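Local coordinates for protein fervidolysin (Fervidobacterium pennivorans, PDB 1R6V) that degrades keratin into peptides as a subtilisin-like serine protease of the peptidase S8 family, allowing its bacterium to grow on native feathers, at residues A[181-186]-A[231-236]; A[186-189]-A[195-198]; A[157-162]-A[254-259]. The protein carries 1 engineered substitution. One frame throughout, in Å; residues are numbered along the deposited sequence.

In the fold
All three contacts lie in the subtilisin-like catalytic domain, on the same side of the chain's centre. Contacts 1 and 2 share Glu186, their centres about 7 Å apart, and both draw on the small two-stranded antiparallel sheet of strands 179-181 and 186-188. Contact 3 lies about 15 Å from contact 1 and 13 Å from contact 2, between helix 246-258 and strand 157-162 of the mixed sheet. Along the chain it encloses the other two. Strand 157-162 ends on Asp162, inferred to belong to the charge relay, and Ile231 N lies 2.8 Å from Asp162 O, a probable hydrogen bond joining the segment after strand 225-230, with Asp233 of contact 1, to contact 3.

Contact 1 of 3, residues A[181-186]-A[231-236]; sequences RPAFDE and IFDDPA
Arg181 grips the carboxylate of Asp233 side-on, with one nitrogen to each oxygen: NE donates to OD2 at 2.9 Å and NH2 to OD1 at 3.0 Å. Both bonds are nearly straight, and both oxygens use their syn lone pairs. The guanidinium and carboxylate planes are only 17° apart, which suits this two-pronged salt bridge. Arg181 reaches it with an extended chain, CG anti to the backbone N (chi1 -172°). Arg181 NH1 makes a longer, more bent salt bridge of 3.2 Å to Glu186 OE1, tilted from the guanidinium plane, so one arginine joins two acids.

Each oxygen of Asp233 has a second donor. Asp233 OD1 also accepts from Asp234 N at 2.6 Å, through its anti lone pair, while OD2 accepts from a water that in turn accepts from Ala183 N. The buried aspartate is therefore held by four donors, which would probably keep it ionised. Phe184 CD1 lies over one face of the guanidinium, and the ring turns an edge to Asp233, its CE1 being 3.9 Å from OD2. The backbone hairpin behind Arg181 has a G1 beta bulge, and Arg181 O accepts from Phe184 N and Glu186 N on opposite faces of its plane.

Asp234 N-caps the next helix, its OD1 accepting from Ala236 N at 2.8 Å. The contact thus joins the turn between strands 179-181 and 186-188 to the segment leading from strand 225-230 into helix 235-238, whose Leu237 and Val238 pack on Arg181 and Phe184 respectively.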
loop_
_atom_site.group_PDB
_atom_site.type_symbol
_atom_site.label_atom_id
_atom_site.label_comp_id
_atom_site.label_asym_id
_atom_site.label_seq_id
_atom_site.Cartn_x
_atom_site.Cartn_y
_atom_site.Cartn_z
ATOM N N ARG A 181 9.726 18.077 -6.962
ATOM C CA ARG A 181 9.164 17.453 -8.158
ATOM C C ARG A 181 10.043 16.212 -8.338
ATOM O O ARG A 181 11.037 16.233 -9.083
ATOM C CB ARG A 181 9.327 18.404 -9.345
ATOM C CG ARG A 181 8.641 17.990 -10.623
ATOM C CD ARG A 181 8.999 18.969 -11.735
ATOM N NE ARG A 181 8.230 18.692 -12.943
ATOM C CZ ARG A 181 8.384 19.338 -14.092
ATOM N NH1 ARG A 181 9.290 20.301 -14.195
ATOM N NH2 ARG A 181 7.619 19.026 -15.129
ATOM N N PRO A 182 9.689 15.108 -7.666
ATOM C CA PRO A 182 10.473 13.873 -7.745
ATOM C C PRO A 182 10.770 13.268 -9.106
ATOM O O PRO A 182 11.828 12.679 -9.284
ATOM C CB PRO A 182 9.722 12.910 -6.813
ATOM C CG PRO A 182 8.303 13.406 -6.866
ATOM C CD PRO A 182 8.452 14.916 -6.874
ATOM N N ALA A 183 9.871 13.428 -10.073
ATOM C CA ALA A 183 10.086 12.844 -11.391
ATOM C C ALA A 183 11.411 13.284 -11.998
ATOM O O ALA A 183 12.022 12.544 -12.766
ATOM C CB ALA A 183 8.938 13.221 -12.323
ATOM N N PHE A 184 11.853 14.483 -11.644
ATOM C CA PHE A 184 13.094 15.012 -12.195
ATOM C C PHE A 184 14.073 15.448 -11.122
ATOM O O PHE A 184 15.032 16.176 -11.406
ATOM C CB PHE A 184 12.783 16.182 -13.119
ATOM C CG PHE A 184 11.814 15.841 -14.208
ATOM C CD1 PHE A 184 10.448 16.071 -14.044
ATOM C CD2 PHE A 184 12.257 15.257 -15.386
ATOM C CE1 PHE A 184 9.540 15.720 -15.037
ATOM C CE2 PHE A 184 11.357 14.901 -16.387
ATOM C CZ PHE A 184 9.992 15.133 -16.211
ATOM N N ASP A 185 13.831 14.991 -9.895
ATOM C CA ASP A 185 14.662 15.323 -8.743
ATOM C C ASP A 185 14.925 16.825 -8.755
ATOM O O ASP A 185 16.044 17.297 -8.530
ATOM C CB ASP A 185 15.971 14.526 -8.796
ATOM C CG ASP A 185 16.845 14.760 -7.591
ATOM O OD1 ASP A 185 16.305 14.900 -6.475
ATOM O OD2 ASP A 185 18.087 14.788 -7.757
ATOM N N GLU A 186 13.851 17.566 -9.016
ATOM C CA GLU A 186 13.880 19.015 -9.111
ATOM C C GLU A 186 13.267 19.712 -7.901
ATOM O O GLU A 186 12.112 19.466 -7.536
ATOM C CB GLU A 186 13.130 19.433 -10.375
ATOM C CG GLU A 186 13.099 20.915 -10.660
ATOM C CD GLU A 186 12.184 21.244 -11.838
ATOM O OE1 GLU A 186 12.133 20.435 -12.787
ATOM O OE2 GLU A 186 11.525 22.310 -11.823
ATOM N N ILE A 231 3.277 14.675 -7.633
ATOM C CA ILE A 231 3.213 13.272 -7.993
ATOM C C ILE A 231 2.330 12.992 -9.208
ATOM O O ILE A 231 2.315 11.861 -9.714
ATOM C CB ILE A 231 2.841 12.373 -6.785
ATOM C CG1 ILE A 231 1.427 12.678 -6.265
ATOM C CG2 ILE A 231 3.879 12.571 -5.687
ATOM C CD1 ILE A 231 0.792 11.449 -5.569
ATOM N N PHE A 232 1.586 14.016 -9.643
ATOM C CA PHE A 232 0.812 13.968 -10.874
ATOM C C PHE A 232 1.399 15.144 -11.622
ATOM O O PHE A 232 1.112 16.302 -11.346
ATOM C CB PHE A 232 -0.695 14.102 -10.651
ATOM C CG PHE A 232 -1.312 12.814 -10.235
ATOM C CD1 PHE A 232 -1.388 12.475 -8.885
ATOM C CD2 PHE A 232 -1.697 11.874 -11.190
ATOM C CE1 PHE A 232 -1.829 11.215 -8.492
ATOM C CE2 PHE A 232 -2.138 10.604 -10.804
ATOM C CZ PHE A 232 -2.204 10.274 -9.450
ATOM N N ASP A 233 2.291 14.797 -12.540
ATOM C CA ASP A 233 3.037 15.751 -13.339
ATOM C C ASP A 233 2.390 15.909 -14.720
ATOM O O ASP A 233 1.253 15.472 -14.933
ATOM C CB ASP A 233 4.478 15.217 -13.436
ATOM C CG ASP A 233 5.517 16.317 -13.569
ATOM O OD1 ASP A 233 5.420 17.105 -14.530
ATOM O OD2 ASP A 233 6.440 16.390 -12.726
ATOM N N ASP A 234 3.105 16.543 -15.647
ATOM C CA ASP A 234 2.590 16.748 -17.002
ATOM C C ASP A 234 2.678 15.430 -17.774
ATOM O O ASP A 234 3.777 14.935 -18.034
ATOM C CB ASP A 234 3.428 17.808 -17.727
ATOM C CG ASP A 234 2.834 18.202 -19.070
ATOM O OD1 ASP A 234 2.083 17.404 -19.667
ATOM O OD2 ASP A 234 3.135 19.319 -19.528
ATOM N N PRO A 235 1.531 14.841 -18.152
ATOM C CA PRO A 235 1.573 13.574 -18.892
ATOM C C PRO A 235 2.379 13.624 -20.186
ATOM O O PRO A 235 2.774 12.589 -20.713
ATOM C CB PRO A 235 0.098 13.259 -19.137
ATOM C CG PRO A 235 -0.548 14.595 -19.122
ATOM C CD PRO A 235 0.143 15.299 -17.982
ATOM N N ALA A 236 2.629 14.828 -20.688
ATOM C CA ALA A 236 3.396 14.980 -21.915
ATOM C C ALA A 236 4.869 14.751 -21.603
ATOM O O ALA A 236 5.653 14.396 -22.486
ATOM C CB ALA A 236 3.185 16.379 -22.499
HETATM O O HOH W 1 7.424 15.075 -10.217
#

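Contact 2 of 3, residues A[186-189]-A[195-198]; sequences EELP and SYGG
Leu188 and Tyr196 meet across a wide backbone gap: residues 186-188 run as a strand, whereas 195-198 form a type I beta turn closed by Gly198 N to Ser195 O at 3.3 Å. No backbone hydrogen bond joins the two segments. Even the nearest alpha carbons, of Leu188 and Ser195, are 10.8 Å apart, so side chains alone bridge the distance. Gly198 ends the turn with backbone angles that would press a CB against the preceding carbonyl oxygen.

Tyr196 does the spanning. Its CB points toward the strand, with CG beside the backbone N and anti to the carbonyl carbon (chi1 -62°), and the ring reaches out so that its CE2 edge meets Leu188 and its hydroxyl end nears Glu186. Leu188 CD2 sits at this edge, near the ring plane and 4.3 Å from Tyr196 CE2, a loose apolar touch. At the far end of the ring, Tyr196 OH lies 3.9 Å from Glu186 OE2, too far for a hydrogen bond. The two side chains cross at about a right angle, with the carboxylate plane turned 79° from the ring. The guanidinium of Arg181 lies over a face of the Tyr196 ring in a cation-pi contact.

Such side-chain packing joins the edge of a two-stranded antiparallel sheet to the loop leading into helix 200-209. In this subtilase domain that loop lies near the inferred charge relay: the Tyr196 side chain is about 10 Å from that of Asp162 and about 11 Å from that of Ala200, an engineered residue at another inferred relay position.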
loop_
_atom_site.group_PDB
_atom_site.type_symbol
_atom_site.label_atom_id
_atom_site.label_comp_id
_atom_site.label_asym_id
_atom_site.label_seq_id
_atom_site.Cartn_x
_atom_site.Cartn_y
_atom_site.Cartn_z
ATOM N N GLU A 186 13.851 17.566 -9.016
ATOM C CA GLU A 186 13.880 19.015 -9.111
ATOM C C GLU A 186 13.267 19.712 -7.901
ATOM O O GLU A 186 12.112 19.466 -7.536
ATOM C CB GLU A 186 13.130 19.433 -10.375
ATOM C CG GLU A 186 13.099 20.915 -10.660
ATOM C CD GLU A 186 12.184 21.244 -11.838
ATOM O OE1 GLU A 186 12.133 20.435 -12.787
ATOM O OE2 GLU A 186 11.525 22.310 -11.823
ATOM N N GLU A 187 14.051 20.582 -7.279
ATOM C CA GLU A 187 13.597 21.348 -6.131
ATOM C C GLU A 187 12.713 22.470 -6.672
ATOM O O GLU A 187 13.038 23.078 -7.697
ATOM C CB GLU A 187 14.812 21.931 -5.402
ATOM C CG GLU A 187 14.946 21.499 -3.963
ATOM C CD GLU A 187 14.397 22.539 -3.002
ATOM O OE1 GLU A 187 13.165 22.767 -2.997
ATOM O OE2 GLU A 187 15.207 23.135 -2.255
ATOM N N LEU A 188 11.591 22.730 -6.001
ATOM C CA LEU A 188 10.657 23.772 -6.413
ATOM C C LEU A 188 10.782 24.973 -5.478
ATOM O O LEU A 188 10.410 24.905 -4.307
ATOM C CB LEU A 188 9.218 23.228 -6.388
ATOM C CG LEU A 188 9.000 21.981 -7.256
ATOM C CD1 LEU A 188 7.635 21.337 -6.966
ATOM C CD2 LEU A 188 9.113 22.378 -8.713
ATOM N N PRO A 189 11.315 26.092 -5.982
ATOM C CA PRO A 189 11.482 27.293 -5.154
ATOM C C PRO A 189 10.188 27.804 -4.530
ATOM O O PRO A 189 9.112 27.679 -5.120
ATOM C CB PRO A 189 12.076 28.309 -6.133
ATOM C CG PRO A 189 12.838 27.446 -7.094
ATOM C CD PRO A 189 11.865 26.308 -7.334
ATOM N N SER A 195 2.159 23.891 -10.694
ATOM C CA SER A 195 0.928 23.201 -11.070
ATOM C C SER A 195 1.000 22.340 -12.345
ATOM O O SER A 195 0.095 22.352 -13.176
ATOM C CB SER A 195 -0.228 24.225 -11.151
ATOM O OG SER A 195 -0.000 25.241 -12.121
ATOM N N TYR A 196 2.074 21.571 -12.479
ATOM C CA TYR A 196 2.264 20.710 -13.640
ATOM C C TYR A 196 1.140 19.711 -13.939
ATOM O O TYR A 196 0.867 19.418 -15.107
ATOM C CB TYR A 196 3.577 19.940 -13.492
ATOM C CG TYR A 196 4.800 20.821 -13.439
ATOM C CD1 TYR A 196 5.243 21.488 -14.576
ATOM C CD2 TYR A 196 5.492 21.021 -12.247
ATOM C CE1 TYR A 196 6.342 22.332 -14.529
ATOM C CE2 TYR A 196 6.587 21.868 -12.190
ATOM C CZ TYR A 196 7.004 22.521 -13.337
ATOM O OH TYR A 196 8.077 23.371 -13.293
ATOM N N GLY A 197 0.486 19.195 -12.901
ATOM C CA GLY A 197 -0.555 18.197 -13.106
ATOM C C GLY A 197 -1.987 18.695 -13.209
ATOM O O GLY A 197 -2.911 17.901 -13.382
ATOM N N GLY A 198 -2.181 19.998 -13.092
ATOM C CA GLY A 198 -3.532 20.520 -13.182
ATOM C C GLY A 198 -3.846 21.431 -12.013
ATOM O O GLY A 198 -2.943 21.857 -11.293
#

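Contact 3 of 3, residues A[157-162]-A[254-259]; sequences IVAVVD and IWATDH
Ala159 and Ala256 set their methyl groups against each other, CB to CB at 4.0 Å, where strand 157-162 faces the C-terminal end of helix 246-258. Their alpha carbons are 6.6 Å apart, and both CB bonds point toward the opposite segment. With only a methyl on each residue, there is no side-chain rotation to arrange: backbone position alone sets this touch and lets strand and helix come close.

A longer side chain reaches across the second point of contact. Ile157 has CG1 anti to the carbonyl carbon (chi1 -69°), and its chi2 of 170° extends the chain so that methyl CD1 comes 4.0 Å from His259 O. CG2, the shorter branch, lies anti to the backbone N. The isoleucine thus meets the histidine's main chain by its outer methyl; the imidazole itself leads away from the strand.

That imidazole belongs to the helix end. His259, the first residue to leave helical angles, has a chi1 of -73° and lays CD2 over the centre of the Trp255 ring, 3.6 Å above its plane. The tryptophan in turn stacks with Tyr180. His259 N still closes a helical bond to Trp255 O at 2.9 Å. The CB of Thr257 points away from the strand; its side chain touches Tyr283 and Ala284 of helix 275-286.

Ala256, with Thr257 touching Met264, lays the helix against one face of the central sheet; Val158 and Val160 touch helix 200-209 instead. It belongs to a beta-alpha-beta crossover of the subtilase sheet, from strand 225-230 to 263-269, passing over parallel strand 157-162 between them. No hydrogen bond or salt bridge joins the segments; the chemistry is apolar methyl packing plus a methyl near a main-chain carbonyl oxygen, so shape rather than directional bonds fits helix to strand.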
loop_
_atom_site.group_PDB
_atom_site.type_symbol
_atom_site.label_atom_id
_atom_site.label_comp_id
_atom_site.label_asym_id
_atom_site.label_seq_id
_atom_site.Cartn_x
_atom_site.Cartn_y
_atom_site.Cartn_z
ATOM N N ILE A 157 4.467 22.545 8.733
ATOM C CA ILE A 157 4.656 22.384 7.289
ATOM C C ILE A 157 3.723 21.266 6.812
ATOM O O ILE A 157 3.757 20.155 7.327
ATOM C CB ILE A 157 6.122 21.998 6.949
ATOM C CG1 ILE A 157 7.043 23.188 7.230
ATOM C CG2 ILE A 157 6.251 21.602 5.470
ATOM C CD1 ILE A 157 8.527 22.836 7.166
ATOM N N VAL A 158 2.888 21.580 5.825
ATOM C CA VAL A 158 1.940 20.611 5.271
ATOM C C VAL A 158 2.350 20.247 3.850
ATOM O O VAL A 158 2.451 21.141 2.992
ATOM C CB VAL A 158 0.525 21.232 5.161
ATOM C CG1 VAL A 158 -0.433 20.262 4.488
ATOM C CG2 VAL A 158 0.022 21.639 6.537
ATOM N N ALA A 159 2.566 18.963 3.590
ATOM C CA ALA A 159 2.922 18.547 2.238
ATOM C C ALA A 159 1.659 18.246 1.464
ATOM O O ALA A 159 0.822 17.455 1.901
ATOM C CB ALA A 159 3.821 17.319 2.254
ATOM N N VAL A 160 1.523 18.905 0.318
ATOM C CA VAL A 160 0.375 18.676 -0.554
ATOM C C VAL A 160 0.948 17.779 -1.665
ATOM O O VAL A 160 1.646 18.243 -2.562
ATOM C CB VAL A 160 -0.191 20.022 -1.091
ATOM C CG1 VAL A 160 -1.152 19.772 -2.270
ATOM C CG2 VAL A 160 -0.952 20.739 0.040
ATOM N N VAL A 161 0.638 16.492 -1.569
ATOM C CA VAL A 161 1.131 15.443 -2.477
ATOM C C VAL A 161 0.039 15.326 -3.512
ATOM O O VAL A 161 -0.955 14.638 -3.323
ATOM C CB VAL A 161 1.350 14.168 -1.664
ATOM C CG1 VAL A 161 2.054 13.115 -2.528
ATOM C CG2 VAL A 161 2.204 14.524 -0.425
ATOM N N ASP A 162 0.279 15.985 -4.640
ATOM C CA ASP A 162 -0.777 16.157 -5.619
ATOM C C ASP A 162 -0.194 16.567 -6.994
ATOM O O ASP A 162 0.900 16.132 -7.382
ATOM C CB ASP A 162 -1.631 17.294 -5.032
ATOM C CG ASP A 162 -3.076 17.214 -5.398
ATOM O OD1 ASP A 162 -3.404 17.496 -6.572
ATOM O OD2 ASP A 162 -3.878 16.868 -4.498
ATOM N N ILE A 254 9.492 10.644 1.153
ATOM C CA ILE A 254 10.713 10.630 1.965
ATOM C C ILE A 254 11.313 12.048 2.029
ATOM O O ILE A 254 11.739 12.521 3.088
ATOM C CB ILE A 254 11.763 9.647 1.385
ATOM C CG1 ILE A 254 11.508 8.209 1.870
ATOM C CG2 ILE A 254 13.160 10.029 1.914
ATOM C CD1 ILE A 254 10.110 7.653 1.665
ATOM N N TRP A 255 11.357 12.726 0.886
ATOM C CA TRP A 255 11.889 14.080 0.827
ATOM C C TRP A 255 11.089 14.994 1.762
ATOM O O TRP A 255 11.654 15.752 2.553
ATOM C CB TRP A 255 11.779 14.616 -0.603
ATOM C CG TRP A 255 12.546 15.868 -0.872
ATOM C CD1 TRP A 255 13.824 15.967 -1.370
ATOM C CD2 TRP A 255 12.079 17.214 -0.697
ATOM N NE1 TRP A 255 14.170 17.295 -1.519
ATOM C CE2 TRP A 255 13.120 18.079 -1.112
ATOM C CE3 TRP A 255 10.879 17.776 -0.226
ATOM C CZ2 TRP A 255 12.993 19.478 -1.071
ATOM C CZ3 TRP A 255 10.756 19.173 -0.185
ATOM C CH2 TRP A 255 11.807 20.001 -0.605
ATOM N N ALA A 256 9.763 14.919 1.674
ATOM C CA ALA A 256 8.909 15.767 2.508
ATOM C C ALA A 256 9.127 15.511 3.995
ATOM O O ALA A 256 9.152 16.444 4.809
ATOM C CB ALA A 256 7.439 15.537 2.155
ATOM N N THR A 257 9.248 14.240 4.350
ATOM C CA THR A 257 9.482 13.860 5.741
ATOM C C THR A 257 10.830 14.399 6.215
ATOM O O THR A 257 10.944 14.989 7.296
ATOM C CB THR A 257 9.499 12.329 5.892
ATOM O OG1 THR A 257 8.218 11.803 5.515
ATOM C CG2 THR A 257 9.814 11.924 7.344
ATOM N N ASP A 258 11.847 14.179 5.395
ATOM C CA ASP A 258 13.199 14.618 5.720
ATOM C C ASP A 258 13.317 16.129 5.801
ATOM O O ASP A 258 14.193 16.644 6.497
ATOM C CB ASP A 258 14.202 14.111 4.683
ATOM C CG ASP A 258 14.468 12.627 4.797
ATOM O OD1 ASP A 258 14.017 11.993 5.777
ATOM O OD2 ASP A 258 15.140 12.091 3.894
ATOM N N HIS A 259 12.449 16.839 5.083
ATOM C CA HIS A 259 12.484 18.286 5.073
ATOM C C HIS A 259 11.473 18.946 5.994
ATOM O O HIS A 259 11.146 20.118 5.820
ATOM C CB HIS A 259 12.335 18.801 3.637
ATOM C CG HIS A 259 13.560 18.588 2.806
ATOM N ND1 HIS A 259 14.418 19.615 2.474
ATOM C CD2 HIS A 259 14.137 17.454 2.341
ATOM C CE1 HIS A 259 15.473 19.122 1.850
ATOM N NE2 HIS A 259 15.329 17.812 1.757
#